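Local coordinates for protein RTX-adhesin (Marinomonas primoryensis, PDB 5IRB) that belongs to a giant calcium-binding adhesin that attaches its Antarctic bacterium to diatoms and ice, this piece being a chain of beta-sandwich domains probably involved in cell-surface retention, at residues A[147-159]-A[176-190]. Sequence-based numbering, arbitrary orientation.
Sequences GDTVSMTINGTLY and SDLAQDNSFQVSVTG. With CA (calcium ion), chain J.
Asp148 lays its CB 3.3 Å from Thr189 O, while its OD2 turns to Ser145 N and Tyr198 OH. Strands 149-154 and 183-190 then run antiparallel. Thr149 pairs with Thr189 and Ser151 with Ser187, the latter closed by Ser187 N to Ser151 O at 2.9 Å. On the hydroxyl-bearing face a water joins Thr149 O, Ser151 OG and Ser187 O. The other face is apolar: Val150 CG1 meets Val186 CG1 at 4.0 Å, and the Met152 sulfur approaches the Phe184 ring obliquely. Past Met152 the strands part, and a water accepts from Thr153 N and donates to Gln185 O in place of a direct bond. Ile154, its CG1 anti to the carbonyl carbon (chi1 -57°), sets that atom 3.7 Å from the Phe184 ring centroid, 6° off the normal, a CH-pi contact over the face. Within the type I' turn of this hairpin, Asn155 N gives a nearly straight bond (175°) to the anti lone pair of Asp181 OD2, 2.8 Å away; Asp181 OD1 binds calcium at 2.3 Å, so one carboxylate joins turn and metal, with Ser183 O and four waters completing the modelled shell. Asp177 is likewise shared: OD1 accepts from Asn155 ND2 at 3.0 Å, and OD2 takes Tyr159 OH at 2.6 Å on its anti lone pair, which fixes the carboxylate's rotation. The contact joins neighbouring strands in one sheet of the middle domain's beta sandwich, where 183-191 lies between 149-154 and 197-208; strands 112-116 and 168-174 pack against the valine face, and helix 175-180 closes the turn end.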
ATOM      1  N   GLY A 147       6.018  -9.613  -9.190  1.00 31.57           N
ATOM      2  CA  GLY A 147       5.194  -9.946 -10.327  1.00 32.69           C
ATOM      3  C   GLY A 147       3.722  -9.859  -9.990  1.00 31.55           C
ATOM      4  O   GLY A 147       2.894  -9.834 -10.891  1.00 32.50           O
ATOM      5  N   ASP A 148       3.393  -9.751  -8.712  1.00 29.78           N
ATOM      6  CA  ASP A 148       1.989  -9.618  -8.308  1.00 29.85           C
ATOM      7  C   ASP A 148       1.401  -8.274  -8.714  1.00 30.45           C
ATOM      8  O   ASP A 148       2.130  -7.288  -8.863  1.00 30.01           O
ATOM      9  CB  ASP A 148       1.829  -9.791  -6.787  1.00 28.77           C
ATOM     10  CG  ASP A 148       1.977 -11.253  -6.328  1.00 29.04           C
ATOM     11  OD1 ASP A 148       1.948 -12.151  -7.195  1.00 29.26           O
ATOM     12  OD2 ASP A 148       2.103 -11.490  -5.100  1.00 28.02           O
ATOM     13  N   THR A 149       0.078  -8.242  -8.872  1.00 31.61           N
ATOM     14  CA  THR A 149      -0.630  -7.025  -9.225  1.00 32.98           C
ATOM     15  C   THR A 149      -0.932  -6.175  -7.994  1.00 33.36           C
ATOM     16  O   THR A 149      -1.419  -6.675  -6.979  1.00 33.06           O
ATOM     17  CB  THR A 149      -1.931  -7.347  -9.969  1.00 35.17           C
ATOM     18  OG1 THR A 149      -1.608  -8.061 -11.161  1.00 36.88           O
ATOM     19  CG2 THR A 149      -2.660  -6.086 -10.375  1.00 36.02           C
ATOM     20  N   VAL A 150      -0.608  -4.885  -8.093  1.00 33.15           N
ATOM     21  CA  VAL A 150      -0.959  -3.896  -7.076  1.00 32.61           C
ATOM     22  C   VAL A 150      -1.974  -2.931  -7.664  1.00 33.76           C
ATOM     23  O   VAL A 150      -1.754  -2.388  -8.744  1.00 34.86           O
ATOM     24  CB  VAL A 150       0.282  -3.140  -6.580  1.00 32.24           C
ATOM     25  CG1 VAL A 150      -0.108  -1.943  -5.667  1.00 31.14           C
ATOM     26  CG2 VAL A 150       1.201  -4.099  -5.843  1.00 32.15           C
ATOM     27  N   SER A 151      -3.107  -2.763  -6.993  1.00 34.25           N
ATOM     28  CA  SER A 151      -4.126  -1.867  -7.511  1.00 35.96           C
ATOM     29  C   SER A 151      -4.734  -0.952  -6.439  1.00 35.80           C
ATOM     30  O   SER A 151      -4.666  -1.222  -5.234  1.00 34.78           O
ATOM     31  CB  SER A 151      -5.221  -2.660  -8.214  1.00 38.59           C
ATOM     32  OG  SER A 151      -5.880  -3.520  -7.324  1.00 39.79           O
ATOM     33  N   MET A 152      -5.309   0.152  -6.898  1.00 36.10           N
ATOM     34  CA  MET A 152      -5.910   1.144  -6.019  1.00 36.23           C
ATOM     35  C   MET A 152      -6.839   1.977  -6.867  1.00 37.88           C
ATOM     36  O   MET A 152      -6.565   2.187  -8.050  1.00 37.79           O
ATOM     37  CB  MET A 152      -4.844   2.002  -5.362  1.00 35.48           C
ATOM     38  CG  MET A 152      -4.007   2.777  -6.362  1.00 36.20           C
ATOM     39  SD  MET A 152      -2.438   3.257  -5.652  1.00 35.64           S
ATOM     40  CE  MET A 152      -1.533   1.733  -5.949  1.00 36.25           C
ATOM     41  N   THR A 153      -7.949   2.421  -6.289  1.00 38.50           N
ATOM     42  CA  THR A 153      -8.860   3.300  -6.999  1.00 40.08           C
ATOM     43  C   THR A 153      -8.949   4.632  -6.248  1.00 39.77           C
ATOM     44  O   THR A 153      -9.395   4.690  -5.096  1.00 39.52           O
ATOM     45  CB  THR A 153     -10.251   2.680  -7.137  1.00 42.43           C
ATOM     46  OG1 THR A 153     -10.134   1.413  -7.781  1.00 42.79           O
ATOM     47  CG2 THR A 153     -11.140   3.569  -7.981  1.00 45.03           C
ATOM     48  N   ILE A 154      -8.511   5.692  -6.913  1.00 39.31           N
ATOM     49  CA  ILE A 154      -8.303   6.984  -6.263  1.00 39.38           C
ATOM     50  C   ILE A 154      -9.119   8.026  -7.003  1.00 41.25           C
ATOM     51  O   ILE A 154      -8.872   8.292  -8.183  1.00 41.34           O
ATOM     52  CB  ILE A 154      -6.810   7.381  -6.231  1.00 37.39           C
ATOM     53  CG1 ILE A 154      -5.994   6.293  -5.539  1.00 35.83           C
ATOM     54  CG2 ILE A 154      -6.615   8.731  -5.498  1.00 37.61           C
ATOM     55  CD1 ILE A 154      -4.496   6.487  -5.610  1.00 34.45           C
ATOM     56  N   ASN A 155     -10.112   8.578  -6.311  1.00 42.97           N
ATOM     57  CA  ASN A 155     -11.068   9.503  -6.911  1.00 45.19           C
ATOM     58  C   ASN A 155     -11.751   8.881  -8.118  1.00 46.81           C
ATOM     59  O   ASN A 155     -11.979   9.540  -9.130  1.00 47.88           O
ATOM     60  CB  ASN A 155     -10.363  10.796  -7.313  1.00 44.84           C
ATOM     61  CG  ASN A 155     -11.329  11.926  -7.595  1.00 47.15           C
ATOM     62  OD1 ASN A 155     -12.387  12.006  -6.980  1.00 49.03           O
ATOM     63  ND2 ASN A 155     -10.968  12.805  -8.529  1.00 47.39           N
ATOM     64  N   GLY A 156     -12.076   7.598  -8.011  1.00 47.38           N
ATOM     65  CA  GLY A 156     -12.744   6.904  -9.102  1.00 49.12           C
ATOM     66  C   GLY A 156     -11.827   6.384 -10.188  1.00 48.07           C
ATOM     67  O   GLY A 156     -12.273   5.685 -11.093  1.00 50.11           O
ATOM     68  N   THR A 157     -10.539   6.680 -10.100  1.00 45.68           N
ATOM     69  CA  THR A 157      -9.631   6.207 -11.136  1.00 44.94           C
ATOM     70  C   THR A 157      -8.794   5.055 -10.624  1.00 42.43           C
ATOM     71  O   THR A 157      -8.129   5.155  -9.586  1.00 39.75           O
ATOM     72  CB  THR A 157      -8.689   7.327 -11.627  1.00 44.69           C
ATOM     73  OG1 THR A 157      -9.455   8.346 -12.285  1.00 47.26           O
ATOM     74  CG2 THR A 157      -7.630   6.767 -12.580  1.00 44.28           C
ATOM     75  N   LEU A 158      -8.833   3.965 -11.386  1.00 42.59           N
ATOM     76  CA  LEU A 158      -8.065   2.771 -11.100  1.00 40.82           C
ATOM     77  C   LEU A 158      -6.619   2.957 -11.493  1.00 39.06           C
ATOM     78  O   LEU A 158      -6.328   3.265 -12.640  1.00 40.38           O
ATOM     79  CB  LEU A 158      -8.654   1.574 -11.850  1.00 42.84           C
ATOM     80  CG  LEU A 158      -7.939   0.238 -11.642  1.00 41.63           C
ATOM     81  CD1 LEU A 158      -7.960  -0.194 -10.192  1.00 39.79           C
ATOM     82  CD2 LEU A 158      -8.576  -0.817 -12.551  1.00 43.76           C
ATOM     83  N   TYR A 159      -5.713   2.775 -10.547  1.00 36.54           N
ATOM     84  CA  TYR A 159      -4.293   2.750 -10.866  1.00 35.45           C
ATOM     85  C   TYR A 159      -3.753   1.352 -10.605  1.00 35.06           C
ATOM     86  O   TYR A 159      -4.037   0.775  -9.562  1.00 34.35           O
ATOM     87  CB  TYR A 159      -3.513   3.778 -10.042  1.00 33.95           C
ATOM     88  CG  TYR A 159      -3.858   5.233 -10.326  1.00 34.81           C
ATOM     89  CD1 TYR A 159      -4.939   5.865  -9.702  1.00 35.45           C
ATOM     90  CD2 TYR A 159      -3.086   5.978 -11.223  1.00 35.62           C
ATOM     91  CE1 TYR A 159      -5.225   7.229  -9.955  1.00 36.39           C
ATOM     92  CE2 TYR A 159      -3.371   7.321 -11.482  1.00 36.46           C
ATOM     93  CZ  TYR A 159      -4.431   7.932 -10.842  1.00 36.82           C
ATOM     94  OH  TYR A 159      -4.683   9.244 -11.130  1.00 38.16           O
ATOM     95  N   SER A 176      -4.478  15.691  -8.670  1.00 40.36           N
ATOM     96  CA  SER A 176      -5.860  16.119  -8.508  1.00 42.25           C
ATOM     97  C   SER A 176      -6.754  15.001  -7.976  1.00 41.52           C
ATOM     98  O   SER A 176      -7.696  15.281  -7.232  1.00 41.80           O
ATOM     99  CB  SER A 176      -6.414  16.662  -9.830  1.00 45.17           C
ATOM    100  OG  SER A 176      -6.026  15.854 -10.927  1.00 46.96           O
ATOM    101  N   ASP A 177      -6.467  13.741  -8.327  1.00 40.29           N
ATOM    102  CA  ASP A 177      -7.192  12.645  -7.687  1.00 39.75           C
ATOM    103  C   ASP A 177      -6.861  12.590  -6.207  1.00 38.32           C
ATOM    104  O   ASP A 177      -7.746  12.470  -5.368  1.00 38.89           O
ATOM    105  CB  ASP A 177      -6.896  11.285  -8.356  1.00 39.39           C
ATOM    106  CG  ASP A 177      -7.466  11.200  -9.757  1.00 41.44           C
ATOM    107  OD1 ASP A 177      -8.518  11.841 -10.003  1.00 43.26           O
ATOM    108  OD2 ASP A 177      -6.871  10.502 -10.603  1.00 41.67           O
ATOM    109  N   LEU A 178      -5.583  12.700  -5.885  1.00 36.87           N
ATOM    110  CA  LEU A 178      -5.164  12.661  -4.493  1.00 36.32           C
ATOM    111  C   LEU A 178      -5.701  13.861  -3.719  1.00 38.35           C
ATOM    112  O   LEU A 178      -5.993  13.747  -2.533  1.00 38.90           O
ATOM    113  CB  LEU A 178      -3.633  12.590  -4.393  1.00 34.86           C
ATOM    114  CG  LEU A 178      -3.044  11.230  -4.823  1.00 33.34           C
ATOM    115  CD1 LEU A 178      -1.539  11.291  -5.074  1.00 32.41           C
ATOM    116  CD2 LEU A 178      -3.354  10.166  -3.771  1.00 32.81           C
ATOM    117  N   ALA A 179      -5.823  15.011  -4.383  1.00 40.18           N
ATOM    118  CA  ALA A 179      -6.428  16.192  -3.753  1.00 42.31           C
ATOM    119  C   ALA A 179      -7.891  15.954  -3.370  1.00 44.45           C
ATOM    120  O   ALA A 179      -8.409  16.599  -2.450  1.00 44.58           O
ATOM    121  CB  ALA A 179      -6.316  17.415  -4.667  1.00 43.37           C
ATOM    122  N   GLN A 180      -8.554  15.046  -4.083  1.00 67.82           N
ATOM    123  CA  GLN A 180      -9.982  14.827  -3.889  1.00 70.12           C
ATOM    124  C   GLN A 180     -10.340  13.555  -3.145  1.00 68.02           C
ATOM    125  O   GLN A 180     -11.502  13.337  -2.835  1.00 70.12           O
ATOM    126  CB  GLN A 180     -10.680  14.849  -5.236  1.00 74.66           C
ATOM    127  CG  GLN A 180     -10.788  16.239  -5.797  1.00 83.25           C
ATOM    128  CD  GLN A 180     -11.130  16.255  -7.267  1.00 89.57           C
ATOM    129  OE1 GLN A 180     -12.290  16.091  -7.648  1.00 94.57           O
ATOM    130  NE2 GLN A 180     -10.118  16.458  -8.106  1.00 92.28           N
ATOM    131  N   ASP A 181      -9.356  12.709  -2.869  1.00 65.24           N
ATOM    132  CA  ASP A 181      -9.616  11.418  -2.256  1.00 65.61           C
ATOM    133  C   ASP A 181      -8.501  11.176  -1.250  1.00 63.66           C
ATOM    134  O   ASP A 181      -7.428  10.694  -1.623  1.00 61.37           O
ATOM    135  CB  ASP A 181      -9.635  10.302  -3.323  1.00 65.51           C
ATOM    136  CG  ASP A 181     -10.145   8.971  -2.795  1.00 68.43           C
ATOM    137  OD1 ASP A 181     -10.412   8.856  -1.582  1.00 71.49           O
ATOM    138  OD2 ASP A 181     -10.248   8.011  -3.594  1.00 70.66           O
ATOM    139  N   ASN A 182      -8.731  11.495   0.020  1.00 64.69           N
ATOM    140  CA  ASN A 182      -7.634  11.452   0.986  1.00 63.76           C
ATOM    141  C   ASN A 182      -7.512  10.139   1.750  1.00 63.43           C
ATOM    142  O   ASN A 182      -6.609   9.972   2.571  1.00 62.58           O
ATOM    143  CB  ASN A 182      -7.736  12.621   1.969  1.00 66.26           C
ATOM    144  CG  ASN A 182      -8.999  12.592   2.812  1.00 69.81           C
ATOM    145  OD1 ASN A 182      -9.731  11.605   2.847  1.00 70.77           O
ATOM    146  ND2 ASN A 182      -9.261  13.701   3.500  1.00 73.66           N
ATOM    147  N   SER A 183      -8.397   9.196   1.440  1.00 64.57           N
ATOM    148  CA  SER A 183      -8.328   7.870   2.026  1.00 65.45           C
ATOM    149  C   SER A 183      -8.771   6.811   1.010  1.00 64.82           C
ATOM    150  O   SER A 183      -9.897   6.830   0.518  1.00 66.78           O
ATOM    151  CB  SER A 183      -9.181   7.789   3.287  1.00 70.41           C
ATOM    152  OG  SER A 183      -9.034   6.508   3.875  1.00 72.89           O
ATOM    153  N   PHE A 184      -7.888   5.869   0.725  1.00 63.46           N
ATOM    154  CA  PHE A 184      -8.219   4.787  -0.207  1.00 65.24           C
ATOM    155  C   PHE A 184      -7.554   3.443   0.107  1.00 67.64           C
ATOM    156  O   PHE A 184      -6.521   3.388   0.768  1.00 66.69           O
ATOM    157  CB  PHE A 184      -7.867   5.234  -1.625  1.00 61.83           C
ATOM    158  CG  PHE A 184      -6.444   5.662  -1.780  1.00 57.89           C
ATOM    159  CD1 PHE A 184      -5.444   4.727  -1.994  1.00 57.75           C
ATOM    160  CD2 PHE A 184      -6.106   7.009  -1.692  1.00 56.65           C
ATOM    161  CE1 PHE A 184      -4.130   5.122  -2.127  1.00 55.77           C
ATOM    162  CE2 PHE A 184      -4.786   7.417  -1.828  1.00 54.94           C
ATOM    163  CZ  PHE A 184      -3.796   6.458  -2.043  1.00 53.85           C
ATOM    164  N   GLN A 185      -8.173   2.358  -0.353  1.00 72.77           N
ATOM    165  CA  GLN A 185      -7.571   1.036  -0.276  1.00 75.99           C
ATOM    166  C   GLN A 185      -6.580   0.721  -1.387  1.00 71.75           C
ATOM    167  O   GLN A 185      -6.753   1.150  -2.533  1.00 69.44           O
ATOM    168  CB  GLN A 185      -8.632  -0.048  -0.254  1.00 85.47           C
ATOM    169  CG  GLN A 185      -9.328  -0.153   1.069  1.00 93.63           C
ATOM    170  CD  GLN A 185      -9.473  -1.599   1.505  1.00106.28           C
ATOM    171  OE1 GLN A 185      -9.301  -1.918   2.683  1.00115.79           O
ATOM    172  NE2 GLN A 185      -9.767  -2.489   0.555  1.00112.91           N
ATOM    173  N   VAL A 186      -5.487   0.076  -0.984  1.00 31.80           N
ATOM    174  CA  VAL A 186      -4.489  -0.486  -1.884  1.00 30.83           C
ATOM    175  C   VAL A 186      -4.414  -1.999  -1.674  1.00 31.13           C
ATOM    176  O   VAL A 186      -4.346  -2.453  -0.534  1.00 31.69           O
ATOM    177  CB  VAL A 186      -3.111   0.135  -1.640  1.00 30.02           C
ATOM    178  CG1 VAL A 186      -2.105  -0.398  -2.620  1.00 29.15           C
ATOM    179  CG2 VAL A 186      -3.209   1.661  -1.802  1.00 29.80           C
ATOM    180  N   SER A 187      -4.429  -2.774  -2.757  1.00 32.52           N
ATOM    181  CA  SER A 187      -4.387  -4.236  -2.635  1.00 33.40           C
ATOM    182  C   SER A 187      -3.302  -4.881  -3.450  1.00 32.99           C
ATOM    183  O   SER A 187      -2.906  -4.360  -4.503  1.00 32.21           O
ATOM    184  CB  SER A 187      -5.702  -4.858  -3.081  1.00 35.81           C
ATOM    185  OG  SER A 187      -6.773  -4.391  -2.301  1.00 38.95           O
ATOM    186  N   VAL A 188      -2.918  -6.078  -3.015  1.00 31.20           N
ATOM    187  CA  VAL A 188      -1.986  -6.900  -3.751  1.00 31.08           C
ATOM    188  C   VAL A 188      -2.692  -8.234  -3.919  1.00 32.10           C
ATOM    189  O   VAL A 188      -3.242  -8.786  -2.972  1.00 32.72           O
ATOM    190  CB  VAL A 188      -0.601  -7.080  -3.041  1.00 31.35           C
ATOM    191  CG1 VAL A 188      -0.721  -7.660  -1.623  1.00 31.51           C
ATOM    192  CG2 VAL A 188       0.295  -7.971  -3.883  1.00 32.49           C
ATOM    193  N   THR A 189      -2.710  -8.740  -5.141  1.00 33.20           N
ATOM    194  CA  THR A 189      -3.311 -10.027  -5.384  1.00 35.83           C
ATOM    195  C   THR A 189      -2.328 -10.935  -6.119  1.00 35.41           C
ATOM    196  O   THR A 189      -1.446 -10.464  -6.834  1.00 33.90           O
ATOM    197  CB  THR A 189      -4.597  -9.860  -6.198  1.00 38.67           C
ATOM    198  OG1 THR A 189      -4.253  -9.265  -7.453  1.00 42.15           O
ATOM    199  CG2 THR A 189      -5.557  -8.910  -5.484  1.00 38.58           C
ATOM    200  N   GLY A 190      -2.485 -12.236  -5.940  1.00 35.08           N
ATOM    201  CA  GLY A 190      -1.645 -13.183  -6.637  1.00 35.64           C
ATOM    202  C   GLY A 190      -2.022 -14.609  -6.304  1.00 34.94           C
ATOM    203  O   GLY A 190      -3.108 -14.857  -5.791  1.00 33.74           O
TER
HETATM  204 CA    CA J 608     -11.896   7.617  -0.370  1.00 66.55          CA
HETATM  205  O   HOH W   1      -4.188  -5.970  -6.739  1.00 39.38           O
HETATM  206  O   HOH W   2      -7.506  -1.690  -3.730  1.00 51.97           O
HETATM  207  O   HOH W   3      -8.961   1.449  -3.777  1.00 39.54           O
HETATM  208  O   HOH W   4     -11.661   6.192  -5.768  1.00 46.61           O
HETATM  209  O   HOH W   5     -10.444  10.557 -11.186  1.00 38.19           O
HETATM  210  O   HOH W   6     -12.924  14.782 -10.278  1.00 59.84           O
HETATM  211  O   HOH W   7     -11.198   5.946  -2.125  1.00 40.90           O
HETATM  212  O   HOH W   8     -11.454   9.162   1.382  0.50 15.56           O
HETATM  213  O   HOH W   9     -13.318   8.256  -2.037  1.00 41.58           O
HETATM  214  O   HOH W  10     -12.722   5.905   1.092  1.00 62.32           O